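N-terminal acetyltransferase-like protein (Chaetomium thermophilum, PDB 5NNP) probably serves as the helical-repeat auxiliary subunit of an N-terminal acetyltransferase A complex, which acetylates the N-termini of proteins. Local coordinates at residues E254-Y259 with K294-N299; K260-A265 with K277-E282; L691-L696 with A714-I719. All blocks are in the same frame, centred on the assembly; numbering follows the deposited sequence.

Contact 1. Residues E254-Y259 with K294-N299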
ATOM      1  N   GLU A 254      11.577  16.873 -11.703  1.00 37.85           N
ATOM      2  CA  GLU A 254      12.092  15.571 -11.293  1.00 41.07           C
ATOM      3  C   GLU A 254      11.193  14.392 -11.706  1.00 45.33           C
ATOM      4  O   GLU A 254      11.415  13.260 -11.280  1.00 50.81           O
ATOM      5  CB  GLU A 254      12.277  15.565  -9.776  1.00 34.77           C
ATOM      6  CG  GLU A 254      13.632  15.111  -9.323  1.00 43.81           C
ATOM      7  CD  GLU A 254      14.752  15.871 -10.002  1.00 51.49           C
ATOM      8  OE1 GLU A 254      14.592  17.093 -10.223  1.00 49.08           O
ATOM      9  OE2 GLU A 254      15.790  15.238 -10.314  1.00 49.21           O
ATOM     10  N   HIS A 255      10.185  14.656 -12.528  1.00 37.22           N
ATOM     11  CA  HIS A 255       9.183  13.644 -12.837  1.00 39.45           C
ATOM     12  C   HIS A 255       9.281  13.121 -14.291  1.00 42.73           C
ATOM     13  O   HIS A 255       8.781  13.768 -15.217  1.00 42.06           O
ATOM     14  CB  HIS A 255       7.798  14.230 -12.560  1.00 47.17           C
ATOM     15  CG  HIS A 255       6.687  13.231 -12.634  1.00 54.05           C
ATOM     16  ND1 HIS A 255       5.696  13.292 -13.590  1.00 54.82           N
ATOM     17  CD2 HIS A 255       6.407  12.151 -11.870  1.00 56.00           C
ATOM     18  CE1 HIS A 255       4.854  12.291 -13.411  1.00 57.44           C
ATOM     19  NE2 HIS A 255       5.266  11.581 -12.377  1.00 57.43           N
ATOM     20  N   MET A 256       9.922  11.960 -14.465  1.00 39.58           N
ATOM     21  CA  MET A 256      10.165  11.312 -15.770  1.00 49.83           C
ATOM     22  C   MET A 256       9.105  11.487 -16.851  1.00 49.24           C
ATOM     23  O   MET A 256       9.430  11.799 -17.993  1.00 58.27           O
ATOM     24  CB  MET A 256      10.354   9.805 -15.585  1.00 66.03           C
ATOM     25  CG  MET A 256      10.684   9.018 -16.839  1.00 72.89           C
ATOM     26  SD  MET A 256      11.008   7.258 -16.533  1.00106.51           S
ATOM     27  CE  MET A 256      12.681   7.332 -15.898  1.00 77.56           C
ATOM     28  N   ASP A 257       7.845  11.255 -16.510  1.00 44.09           N
ATOM     29  CA  ASP A 257       6.797  11.265 -17.526  1.00 45.21           C
ATOM     30  C   ASP A 257       6.542  12.635 -18.152  1.00 46.51           C
ATOM     31  O   ASP A 257       6.073  12.709 -19.295  1.00 52.11           O
ATOM     32  CB  ASP A 257       5.493  10.715 -16.951  1.00 47.31           C
ATOM     33  CG  ASP A 257       5.557   9.232 -16.701  1.00 60.97           C
ATOM     34  OD1 ASP A 257       6.475   8.579 -17.246  1.00 71.76           O
ATOM     35  OD2 ASP A 257       4.699   8.718 -15.958  1.00 65.42           O
ATOM     36  N   TYR A 258       6.843  13.714 -17.433  1.00 37.94           N
ATOM     37  CA  TYR A 258       6.662  15.048 -18.006  1.00 38.63           C
ATOM     38  C   TYR A 258       7.635  15.246 -19.167  1.00 47.18           C
ATOM     39  O   TYR A 258       7.275  15.854 -20.179  1.00 39.73           O
ATOM     40  CB  TYR A 258       6.853  16.156 -16.963  1.00 42.23           C
ATOM     41  CG  TYR A 258       5.884  16.110 -15.794  1.00 41.42           C
ATOM     42  CD1 TYR A 258       4.647  15.470 -15.905  1.00 39.13           C
ATOM     43  CD2 TYR A 258       6.208  16.698 -14.580  1.00 32.14           C
ATOM     44  CE1 TYR A 258       3.762  15.427 -14.838  1.00 31.83           C
ATOM     45  CE2 TYR A 258       5.332  16.651 -13.509  1.00 37.54           C
ATOM     46  CZ  TYR A 258       4.105  16.017 -13.642  1.00 35.38           C
ATOM     47  OH  TYR A 258       3.232  15.957 -12.572  1.00 32.46           O
ATOM     48  N   TYR A 259       8.863  14.730 -19.036  1.00 42.84           N
ATOM     49  CA  TYR A 259       9.801  14.816 -20.158  1.00 42.83           C
ATOM     50  C   TYR A 259       9.300  13.969 -21.344  1.00 46.66           C
ATOM     51  O   TYR A 259       9.325  14.424 -22.490  1.00 42.99           O
ATOM     52  CB  TYR A 259      11.212  14.378 -19.747  1.00 39.42           C
ATOM     53  CG  TYR A 259      11.891  15.292 -18.751  1.00 39.35           C
ATOM     54  CD1 TYR A 259      12.569  16.429 -19.170  1.00 43.24           C
ATOM     55  CD2 TYR A 259      11.871  15.008 -17.391  1.00 39.69           C
ATOM     56  CE1 TYR A 259      13.198  17.272 -18.260  1.00 40.44           C
ATOM     57  CE2 TYR A 259      12.488  15.842 -16.476  1.00 41.08           C
ATOM     58  CZ  TYR A 259      13.151  16.972 -16.916  1.00 42.44           C
ATOM     59  OH  TYR A 259      13.769  17.791 -15.997  1.00 45.76           O
ATOM     60  N   LYS A 294      19.914  16.094 -15.569  1.00 49.66           N
ATOM     61  CA  LYS A 294      21.275  15.697 -15.935  1.00 53.60           C
ATOM     62  C   LYS A 294      21.385  14.204 -16.194  1.00 48.19           C
ATOM     63  O   LYS A 294      22.158  13.777 -17.051  1.00 53.28           O
ATOM     64  CB  LYS A 294      22.277  16.076 -14.841  1.00 57.62           C
ATOM     65  CG  LYS A 294      22.376  17.556 -14.542  1.00 60.72           C
ATOM     66  CD  LYS A 294      23.264  17.798 -13.323  1.00 56.78           C
ATOM     67  CE  LYS A 294      23.660  19.256 -13.207  1.00 50.75           C
ATOM     68  NZ  LYS A 294      22.523  20.114 -12.761  1.00 50.15           N
ATOM     69  N   ARG A 295      20.623  13.420 -15.436  1.00 48.80           N
ATOM     70  CA  ARG A 295      20.787  11.964 -15.373  1.00 51.77           C
ATOM     71  C   ARG A 295      20.039  11.212 -16.469  1.00 56.97           C
ATOM     72  O   ARG A 295      20.544  10.228 -17.012  1.00 60.52           O
ATOM     73  CB  ARG A 295      20.315  11.439 -14.018  1.00 42.24           C
ATOM     74  CG  ARG A 295      20.460   9.940 -13.873  1.00 46.98           C
ATOM     75  CD  ARG A 295      19.729   9.443 -12.638  1.00 64.05           C
ATOM     76  NE  ARG A 295      18.293   9.229 -12.857  1.00 76.05           N
ATOM     77  CZ  ARG A 295      17.333  10.109 -12.570  1.00 76.39           C
ATOM     78  NH1 ARG A 295      16.061   9.806 -12.808  1.00 80.75           N
ATOM     79  NH2 ARG A 295      17.633  11.291 -12.048  1.00 66.70           N
ATOM     80  N   LEU A 296      18.828  11.678 -16.767  1.00 55.32           N
ATOM     81  CA  LEU A 296      17.925  11.015 -17.705  1.00 47.72           C
ATOM     82  C   LEU A 296      18.520  10.810 -19.108  1.00 47.81           C
ATOM     83  O   LEU A 296      18.384   9.723 -19.667  1.00 45.34           O
ATOM     84  CB  LEU A 296      16.605  11.794 -17.784  1.00 41.64           C
ATOM     85  CG  LEU A 296      15.714  11.506 -16.571  1.00 43.13           C
ATOM     86  CD1 LEU A 296      14.486  12.409 -16.477  1.00 37.26           C
ATOM     87  CD2 LEU A 296      15.299  10.049 -16.586  1.00 39.00           C
ATOM     88  N   PRO A 297      19.191  11.838 -19.670  1.00 51.58           N
ATOM     89  CA  PRO A 297      19.863  11.729 -20.979  1.00 53.17           C
ATOM     90  C   PRO A 297      20.827  10.552 -21.102  1.00 60.59           C
ATOM     91  O   PRO A 297      21.219  10.208 -22.217  1.00 69.00           O
ATOM     92  CB  PRO A 297      20.631  13.047 -21.084  1.00 50.38           C
ATOM     93  CG  PRO A 297      19.803  14.011 -20.295  1.00 47.07           C
ATOM     94  CD  PRO A 297      19.248  13.216 -19.145  1.00 47.81           C
ATOM     95  N   LEU A 298      21.213   9.948 -19.984  1.00 56.93           N
ATOM     96  CA  LEU A 298      22.094   8.790 -20.037  1.00 61.59           C
ATOM     97  C   LEU A 298      21.317   7.546 -20.434  1.00 59.84           C
ATOM     98  O   LEU A 298      21.900   6.488 -20.642  1.00 60.74           O
ATOM     99  CB  LEU A 298      22.791   8.561 -18.689  1.00 64.75           C
ATOM    100  CG  LEU A 298      23.651   9.690 -18.109  1.00 63.33           C
ATOM    101  CD1 LEU A 298      24.096   9.359 -16.679  1.00 45.56           C
ATOM    102  CD2 LEU A 298      24.840  10.017 -19.008  1.00 48.20           C
ATOM    103  N   ASN A 299      19.997   7.667 -20.530  1.00 61.30           N
ATOM    104  CA  ASN A 299      19.178   6.529 -20.939  1.00 64.33           C
ATOM    105  C   ASN A 299      19.253   6.274 -22.443  1.00 69.90           C
ATOM    106  O   ASN A 299      19.331   5.127 -22.876  1.00 82.60           O
ATOM    107  CB  ASN A 299      17.726   6.730 -20.512  1.00 56.47           C
ATOM    108  CG  ASN A 299      17.539   6.573 -19.023  1.00 61.79           C
ATOM    109  OD1 ASN A 299      18.301   5.858 -18.373  1.00 67.39           O
ATOM    110  ND2 ASN A 299      16.526   7.241 -18.467  1.00 59.48           N
TER
HETATM  111  O   HOH W   1      14.350  11.849 -11.687  1.00 60.56           O
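L296 reaches into the fork between M256 and Y259, each of its methyls taking one neighbour. CD1 of L296 lies 3.8 Å from CD2 of Y259, meeting that ring obliquely, while CD2 of L296 comes equally near to CE of M256. The division suits a leucine, whose two branches can touch separate surfaces. Methionine serves well opposite it: with CG anti to the backbone N (chi1 -177°) the chain runs extended as far as the sulfur, then bends at chi3 (-78°) and brings its terminal methyl across. Y259 and L296 are both buried, and the polar end of the ring is satisfied by the backbone oxygen of P253.

The other side is looser, joined through a single water. It bridges E254 and R295, accepting from NH1 of R295 at 2.9 Å in the plane of the guanidinium and donating over a longer 3.3 Å to O of E254. Their charged atoms are 4.7 Å apart at the nearest, E254 OE2 to R295 NH2, and each group has its own partner: R295 forms a salt bridge with D291, and the E254 carboxylate holds S290 OG and the backbone N of A292. The chain of another protein packs on E254, M256 and R295. A small apolar wedge with a polar, hydrated margin thus joins the start of helix 256-265 to the end of helix 292-295, an arrangement that belongs to the right-handed alpha-solenoid of TPR-like auxiliary subunits.

Contact 2. Residues K260-A265 with K277-E282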
ATOM      1  N   LYS A 260       8.842  12.749 -21.065  1.00 38.64           N
ATOM      2  CA  LYS A 260       8.301  11.888 -22.113  1.00 48.89           C
ATOM      3  C   LYS A 260       7.189  12.607 -22.869  1.00 54.64           C
ATOM      4  O   LYS A 260       7.227  12.702 -24.098  1.00 58.03           O
ATOM      5  CB  LYS A 260       7.781  10.568 -21.538  1.00 49.82           C
ATOM      6  CG  LYS A 260       8.879   9.614 -21.110  1.00 60.73           C
ATOM      7  CD  LYS A 260       8.332   8.304 -20.581  1.00 70.13           C
ATOM      8  CE  LYS A 260       9.464   7.357 -20.205  1.00 76.38           C
ATOM      9  NZ  LYS A 260       8.945   6.006 -19.849  1.00 81.94           N
ATOM     10  N   GLY A 261       6.222  13.136 -22.119  1.00 53.24           N
ATOM     11  CA  GLY A 261       5.130  13.909 -22.678  1.00 46.34           C
ATOM     12  C   GLY A 261       5.573  15.070 -23.551  1.00 56.14           C
ATOM     13  O   GLY A 261       5.094  15.207 -24.675  1.00 65.72           O
ATOM     14  N   LEU A 262       6.476  15.906 -23.045  1.00 56.73           N
ATOM     15  CA  LEU A 262       6.983  17.040 -23.816  1.00 53.27           C
ATOM     16  C   LEU A 262       7.593  16.561 -25.115  1.00 58.59           C
ATOM     17  O   LEU A 262       7.238  17.023 -26.207  1.00 57.57           O
ATOM     18  CB  LEU A 262       8.033  17.830 -23.026  1.00 46.41           C
ATOM     19  CG  LEU A 262       8.642  19.023 -23.773  1.00 47.25           C
ATOM     20  CD1 LEU A 262       7.548  20.016 -24.201  1.00 44.14           C
ATOM     21  CD2 LEU A 262       9.715  19.726 -22.940  1.00 46.83           C
ATOM     22  N   ILE A 263       8.518  15.622 -24.979  1.00 57.04           N
ATOM     23  CA  ILE A 263       9.285  15.130 -26.109  1.00 57.92           C
ATOM     24  C   ILE A 263       8.392  14.504 -27.191  1.00 59.30           C
ATOM     25  O   ILE A 263       8.611  14.701 -28.391  1.00 55.67           O
ATOM     26  CB  ILE A 263      10.341  14.136 -25.624  1.00 53.02           C
ATOM     27  CG1 ILE A 263      11.488  14.913 -24.969  1.00 47.75           C
ATOM     28  CG2 ILE A 263      10.839  13.285 -26.771  1.00 46.87           C
ATOM     29  CD1 ILE A 263      12.383  14.075 -24.100  1.00 45.33           C
ATOM     30  N   SER A 264       7.371  13.771 -26.768  1.00 58.95           N
ATOM     31  CA  SER A 264       6.386  13.270 -27.714  1.00 56.31           C
ATOM     32  C   SER A 264       5.644  14.421 -28.403  1.00 54.27           C
ATOM     33  O   SER A 264       5.440  14.409 -29.615  1.00 60.05           O
ATOM     34  CB  SER A 264       5.390  12.358 -27.015  1.00 52.78           C
ATOM     35  OG  SER A 264       4.515  11.787 -27.965  1.00 64.36           O
ATOM     36  N   ALA A 265       5.258  15.421 -27.621  1.00 47.83           N
ATOM     37  CA  ALA A 265       4.461  16.529 -28.142  1.00 55.25           C
ATOM     38  C   ALA A 265       5.226  17.369 -29.166  1.00 59.38           C
ATOM     39  O   ALA A 265       4.625  18.023 -30.019  1.00 59.19           O
ATOM     40  CB  ALA A 265       3.979  17.414 -26.996  1.00 53.14           C
ATOM     41  N   LYS A 277      18.469  15.736 -26.119  1.00 60.42           N
ATOM     42  CA  LYS A 277      19.290  16.264 -25.047  1.00 62.27           C
ATOM     43  C   LYS A 277      19.066  17.758 -24.890  1.00 64.14           C
ATOM     44  O   LYS A 277      19.182  18.298 -23.787  1.00 60.88           O
ATOM     45  CB  LYS A 277      20.775  15.988 -25.284  1.00 63.76           C
ATOM     46  CG  LYS A 277      21.629  16.396 -24.084  1.00 65.20           C
ATOM     47  CD  LYS A 277      23.050  15.905 -24.190  1.00 70.47           C
ATOM     48  CE  LYS A 277      23.876  16.419 -23.029  1.00 75.41           C
ATOM     49  NZ  LYS A 277      23.361  15.903 -21.735  1.00 75.95           N
ATOM     50  N   ALA A 278      18.750  18.417 -26.001  1.00 64.11           N
ATOM     51  CA  ALA A 278      18.494  19.852 -26.004  1.00 61.39           C
ATOM     52  C   ALA A 278      17.346  20.201 -25.050  1.00 65.17           C
ATOM     53  O   ALA A 278      17.431  21.141 -24.253  1.00 65.16           O
ATOM     54  CB  ALA A 278      18.182  20.326 -27.414  1.00 55.46           C
ATOM     55  N   VAL A 279      16.268  19.435 -25.136  1.00 56.96           N
ATOM     56  CA  VAL A 279      15.173  19.599 -24.203  1.00 53.56           C
ATOM     57  C   VAL A 279      15.682  19.461 -22.764  1.00 50.97           C
ATOM     58  O   VAL A 279      15.407  20.305 -21.915  1.00 52.26           O
ATOM     59  CB  VAL A 279      14.059  18.567 -24.449  1.00 52.23           C
ATOM     60  CG1 VAL A 279      12.917  18.783 -23.475  1.00 44.71           C
ATOM     61  CG2 VAL A 279      13.571  18.642 -25.875  1.00 49.09           C
ATOM     62  N   TYR A 280      16.429  18.396 -22.495  1.00 48.99           N
ATOM     63  CA  TYR A 280      16.933  18.147 -21.143  1.00 51.79           C
ATOM     64  C   TYR A 280      17.932  19.201 -20.683  1.00 54.52           C
ATOM     65  O   TYR A 280      17.887  19.651 -19.541  1.00 52.18           O
ATOM     66  CB  TYR A 280      17.569  16.764 -21.055  1.00 48.07           C
ATOM     67  CG  TYR A 280      16.558  15.656 -21.094  1.00 53.65           C
ATOM     68  CD1 TYR A 280      16.196  15.059 -22.299  1.00 60.47           C
ATOM     69  CD2 TYR A 280      15.933  15.223 -19.932  1.00 50.53           C
ATOM     70  CE1 TYR A 280      15.254  14.044 -22.337  1.00 55.30           C
ATOM     71  CE2 TYR A 280      14.997  14.210 -19.958  1.00 47.27           C
ATOM     72  CZ  TYR A 280      14.662  13.624 -21.165  1.00 50.84           C
ATOM     73  OH  TYR A 280      13.731  12.613 -21.199  1.00 56.93           O
ATOM     74  N   ASP A 281      18.836  19.596 -21.568  1.00 57.99           N
ATOM     75  CA  ASP A 281      19.826  20.606 -21.211  1.00 61.33           C
ATOM     76  C   ASP A 281      19.118  21.900 -20.842  1.00 56.52           C
ATOM     77  O   ASP A 281      19.532  22.616 -19.932  1.00 62.78           O
ATOM     78  CB  ASP A 281      20.820  20.838 -22.358  1.00 58.51           C
ATOM     79  CG  ASP A 281      21.744  19.658 -22.570  1.00 60.68           C
ATOM     80  OD1 ASP A 281      21.927  18.871 -21.623  1.00 62.98           O
ATOM     81  OD2 ASP A 281      22.295  19.512 -23.678  1.00 72.89           O
ATOM     82  N   GLU A 282      18.033  22.184 -21.545  1.00 50.17           N
ATOM     83  CA  GLU A 282      17.291  23.399 -21.291  1.00 51.21           C
ATOM     84  C   GLU A 282      16.797  23.473 -19.854  1.00 52.23           C
ATOM     85  O   GLU A 282      16.937  24.507 -19.213  1.00 60.63           O
ATOM     86  CB  GLU A 282      16.122  23.509 -22.252  1.00 60.70           C
ATOM     87  CG  GLU A 282      15.326  24.766 -22.063  1.00 68.70           C
ATOM     88  CD  GLU A 282      14.185  24.860 -23.030  1.00 74.18           C
ATOM     89  OE1 GLU A 282      14.418  24.597 -24.230  1.00 83.93           O
ATOM     90  OE2 GLU A 282      13.061  25.184 -22.587  1.00 74.72           O
TER
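V279 projects into the shallow hollow between L262 and I263, two successive residues that splay from helix 260-265 toward the partner helix. Its two methyls part to either neighbour. A chi1 of -179° swings CG1 of V279 away from its own backbone N to meet CD2 of L262 at 3.4 Å, and CG2 of V279 comes within 4.4 Å of CG1 of I263. A beta-branched residue fits here because its bulk stays close to its own helix and spreads across the mouth of the hollow. L262 is longer, and its side chain runs past that of V279 with the opposite heading, so that one methyl of each meets the other.

I263 supplies the return bump. Its CD1 methyl meets the ring of Y280, 3.4 Å from CE1 of Y280 and 3.5 Å from OH of Y280. The two side chains are set nearly square to one another, the methyl touching the CE1 and hydroxyl end of the ring obliquely. The slim end of isoleucine reaches past its own branch point to the ring, which offers a broad apolar surface.

The segments' axes come within 10.9 Å at 133°, an antiparallel pair that is markedly splayed. K277 and D281 lie one turn apart away from this interface and make a long, weak salt bridge, NZ of K277 to OD1 of D281.

Beyond V279, L262 packs against Y245, R246 and L249 of helix 238-251, whereas Y280 stacks on Y259 and lies against L296 and P297. Helix 256-265 is thereby sandwiched between helices 238-251 and 273-286, with the loop after helix 292-295 bordering the Y280 side.

Contact 3. Residues L691-L696 with A714-I719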
ATOM      1  N   LEU A 691      -9.218 -28.976  -9.610  1.00 57.40           N
ATOM      2  CA  LEU A 691      -8.534 -27.751  -9.225  1.00 58.98           C
ATOM      3  C   LEU A 691      -7.041 -27.868  -9.503  1.00 62.73           C
ATOM      4  O   LEU A 691      -6.397 -26.911  -9.922  1.00 60.57           O
ATOM      5  CB  LEU A 691      -8.781 -27.436  -7.746  1.00 60.95           C
ATOM      6  CG  LEU A 691     -10.251 -27.197  -7.389  1.00 56.86           C
ATOM      7  CD1 LEU A 691     -10.401 -26.743  -5.943  1.00 48.94           C
ATOM      8  CD2 LEU A 691     -10.849 -26.184  -8.344  1.00 45.14           C
ATOM      9  N   ALA A 692      -6.499 -29.056  -9.260  1.00 70.15           N
ATOM     10  CA  ALA A 692      -5.114 -29.353  -9.603  1.00 67.92           C
ATOM     11  C   ALA A 692      -4.831 -29.008 -11.065  1.00 60.50           C
ATOM     12  O   ALA A 692      -3.851 -28.330 -11.369  1.00 63.42           O
ATOM     13  CB  ALA A 692      -4.802 -30.829  -9.327  1.00 69.59           C
ATOM     14  N   LEU A 693      -5.700 -29.471 -11.960  1.00 56.46           N
ATOM     15  CA  LEU A 693      -5.558 -29.201 -13.383  1.00 54.53           C
ATOM     16  C   LEU A 693      -5.629 -27.708 -13.675  1.00 67.36           C
ATOM     17  O   LEU A 693      -4.931 -27.194 -14.554  1.00 71.26           O
ATOM     18  CB  LEU A 693      -6.635 -29.932 -14.169  1.00 56.36           C
ATOM     19  CG  LEU A 693      -6.572 -29.747 -15.679  1.00 64.15           C
ATOM     20  CD1 LEU A 693      -5.205 -30.156 -16.200  1.00 65.33           C
ATOM     21  CD2 LEU A 693      -7.667 -30.559 -16.344  1.00 64.44           C
ATOM     22  N   ARG A 694      -6.479 -27.012 -12.935  1.00 57.94           N
ATOM     23  CA  ARG A 694      -6.677 -25.594 -13.161  1.00 52.11           C
ATOM     24  C   ARG A 694      -5.395 -24.831 -12.886  1.00 57.44           C
ATOM     25  O   ARG A 694      -4.987 -23.987 -13.684  1.00 58.40           O
ATOM     26  CB  ARG A 694      -7.802 -25.084 -12.288  1.00 50.18           C
ATOM     27  CG  ARG A 694      -8.085 -23.611 -12.396  1.00 43.90           C
ATOM     28  CD  ARG A 694      -9.307 -23.335 -11.558  1.00 47.15           C
ATOM     29  NE  ARG A 694      -9.707 -21.939 -11.538  1.00 46.27           N
ATOM     30  CZ  ARG A 694      -9.556 -21.133 -10.496  1.00 52.59           C
ATOM     31  NH1 ARG A 694      -8.992 -21.571  -9.376  1.00 49.39           N
ATOM     32  NH2 ARG A 694      -9.970 -19.881 -10.583  1.00 60.88           N
ATOM     33  N   CYS A 695      -4.774 -25.142 -11.749  1.00 55.96           N
ATOM     34  CA  CYS A 695      -3.444 -24.650 -11.412  1.00 49.67           C
ATOM     35  C   CYS A 695      -2.419 -24.991 -12.480  1.00 57.98           C
ATOM     36  O   CYS A 695      -1.658 -24.129 -12.914  1.00 62.35           O
ATOM     37  CB  CYS A 695      -2.984 -25.232 -10.082  1.00 45.68           C
ATOM     38  SG  CYS A 695      -3.819 -24.541  -8.668  1.00 46.56           S
ATOM     39  N   LEU A 696      -2.393 -26.257 -12.882  1.00 58.04           N
ATOM     40  CA  LEU A 696      -1.448 -26.718 -13.888  1.00 58.14           C
ATOM     41  C   LEU A 696      -1.624 -25.939 -15.196  1.00 59.63           C
ATOM     42  O   LEU A 696      -0.650 -25.420 -15.732  1.00 58.96           O
ATOM     43  CB  LEU A 696      -1.603 -28.220 -14.122  1.00 54.92           C
ATOM     44  CG  LEU A 696      -0.563 -28.912 -15.014  1.00 57.82           C
ATOM     45  CD1 LEU A 696       0.870 -28.807 -14.462  1.00 57.67           C
ATOM     46  CD2 LEU A 696      -0.941 -30.362 -15.209  1.00 60.41           C
ATOM     47  N   ALA A 714       3.310 -34.575 -15.813  1.00 78.24           N
ATOM     48  CA  ALA A 714       3.533 -36.006 -15.902  1.00 76.19           C
ATOM     49  C   ALA A 714       3.011 -36.732 -14.664  1.00 76.07           C
ATOM     50  O   ALA A 714       2.510 -37.851 -14.760  1.00 80.79           O
ATOM     51  CB  ALA A 714       5.016 -36.294 -16.102  1.00 78.34           C
ATOM     52  N   LYS A 715       3.135 -36.101 -13.503  1.00 75.58           N
ATOM     53  CA  LYS A 715       2.700 -36.725 -12.253  1.00 80.09           C
ATOM     54  C   LYS A 715       1.176 -36.839 -12.213  1.00 82.56           C
ATOM     55  O   LYS A 715       0.623 -37.800 -11.679  1.00 82.43           O
ATOM     56  CB  LYS A 715       3.219 -35.927 -11.044  1.00 74.36           C
ATOM     57  CG  LYS A 715       3.054 -36.619  -9.689  1.00 78.65           C
ATOM     58  CD  LYS A 715       3.925 -35.952  -8.614  1.00 85.82           C
ATOM     59  CE  LYS A 715       3.603 -34.456  -8.458  1.00 83.08           C
ATOM     60  NZ  LYS A 715       4.481 -33.726  -7.481  1.00 79.23           N
ATOM     61  N   LEU A 716       0.502 -35.856 -12.798  1.00 77.84           N
ATOM     62  CA  LEU A 716      -0.954 -35.829 -12.799  1.00 81.34           C
ATOM     63  C   LEU A 716      -1.522 -36.947 -13.655  1.00 83.54           C
ATOM     64  O   LEU A 716      -2.446 -37.651 -13.253  1.00 86.61           O
ATOM     65  CB  LEU A 716      -1.458 -34.477 -13.308  1.00 77.39           C
ATOM     66  CG  LEU A 716      -2.926 -34.101 -13.118  1.00 74.43           C
ATOM     67  CD1 LEU A 716      -3.254 -33.856 -11.648  1.00 67.80           C
ATOM     68  CD2 LEU A 716      -3.235 -32.866 -13.948  1.00 75.55           C
ATOM     69  N   ARG A 717      -0.960 -37.106 -14.843  1.00 80.97           N
ATOM     70  CA  ARG A 717      -1.480 -38.074 -15.791  1.00 89.34           C
ATOM     71  C   ARG A 717      -1.499 -39.504 -15.244  1.00 91.90           C
ATOM     72  O   ARG A 717      -2.403 -40.277 -15.561  1.00 93.13           O
ATOM     73  CB  ARG A 717      -0.675 -38.017 -17.086  1.00 92.18           C
ATOM     74  CG  ARG A 717      -0.926 -36.760 -17.906  1.00 91.27           C
ATOM     75  CD  ARG A 717      -0.519 -36.993 -19.349  1.00 95.59           C
ATOM     76  NE  ARG A 717      -1.194 -36.091 -20.277  1.00 98.53           N
ATOM     77  CZ  ARG A 717      -0.745 -34.883 -20.597  1.00 98.05           C
ATOM     78  NH1 ARG A 717       0.382 -34.428 -20.057  1.00 94.47           N
ATOM     79  NH2 ARG A 717      -1.424 -34.133 -21.458  1.00 97.06           N
ATOM     80  N   LYS A 718      -0.512 -39.851 -14.420  1.00 93.89           N
ATOM     81  CA  LYS A 718      -0.488 -41.164 -13.776  1.00 98.38           C
ATOM     82  C   LYS A 718      -1.677 -41.336 -12.826  1.00 97.79           C
ATOM     83  O   LYS A 718      -2.348 -42.373 -12.835  1.00104.37           O
ATOM     84  CB  LYS A 718       0.830 -41.377 -13.016  1.00 98.50           C
ATOM     85  CG  LYS A 718       0.880 -42.682 -12.213  1.00101.53           C
ATOM     86  CD  LYS A 718       2.160 -42.806 -11.396  1.00103.35           C
ATOM     87  CE  LYS A 718       2.138 -44.058 -10.531  1.00105.79           C
ATOM     88  NZ  LYS A 718       1.831 -45.280 -11.324  1.00109.39           N
ATOM     89  N   ILE A 719      -1.928 -40.312 -12.012  1.00 89.66           N
ATOM     90  CA  ILE A 719      -3.000 -40.333 -11.021  1.00 87.78           C
ATOM     91  C   ILE A 719      -4.363 -40.456 -11.687  1.00 90.64           C
ATOM     92  O   ILE A 719      -5.220 -41.219 -11.237  1.00 95.72           O
ATOM     93  CB  ILE A 719      -2.968 -39.060 -10.142  1.00 82.84           C
ATOM     94  CG1 ILE A 719      -1.597 -38.919  -9.481  1.00 88.04           C
ATOM     95  CG2 ILE A 719      -4.060 -39.094  -9.087  1.00 80.01           C
ATOM     96  CD1 ILE A 719      -1.080 -40.225  -8.866  1.00 91.90           C
TER
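Purely apolar packing between two successive antiparallel helices, near the C-terminal end of the chain, brings A692, L693 and L696 against L716. All four residues are buried, and the short helical segments run at 157° to one another with their axes 11.4 Å apart. Across that gap L716 is the single knob: every contact made by segment 714-719 comes from its two methyls.

CD2 of L716 does most of the touching. It meets CD2 of L696 at 3.6 Å, the two leucines lying head to tail, and it is 4.0 Å from CD1 of L693, whose side chain stands nearly perpendicular to that of L716. The other branch, CD1 of L716, points to CB of A692 at 4.1 Å. A chi1 of -167° turns the L716 chain away from its own backbone N and stretches it outward from its helix far enough to span the distance. The small methyl of A692 lets CD1 of L716 approach its helix, while L693 and L696 both meet CD2.

The two segments belong to helices 689-702 and 707-723, joined by a short turn, so the pair forms an alpha-alpha hairpin of the kind from which TPR-like solenoids are built. Further layers close over the knob: L716 also touches F680 of helix 673-685 and L739 of helix 729-739, and L693 shares L739. A692 leans on Y683, again from helix 673-685. L693 and R694 also pack on I44 of the putative uncharacterized protein, another chain of the assembly.

Contacts 1 and 2 are two parts of one packed region: their centres lie 9 Å apart, both draw on helix 256-265, and contact 2 is nested in the loop that contact 1 closes. Y280 joins them, with its CE2 3.4 Å from CD1 of Y259 and 3.6 Å from CB of L296. Contact 3 comes later in the chain and stands apart, its centre 48 Å from that of contact 1 and 53 Å from that of contact 2, with nearest atoms about 33 Å away in each case. No ligand is among the partners described for the three contacts; contacts 1 and 3 border partner proteins.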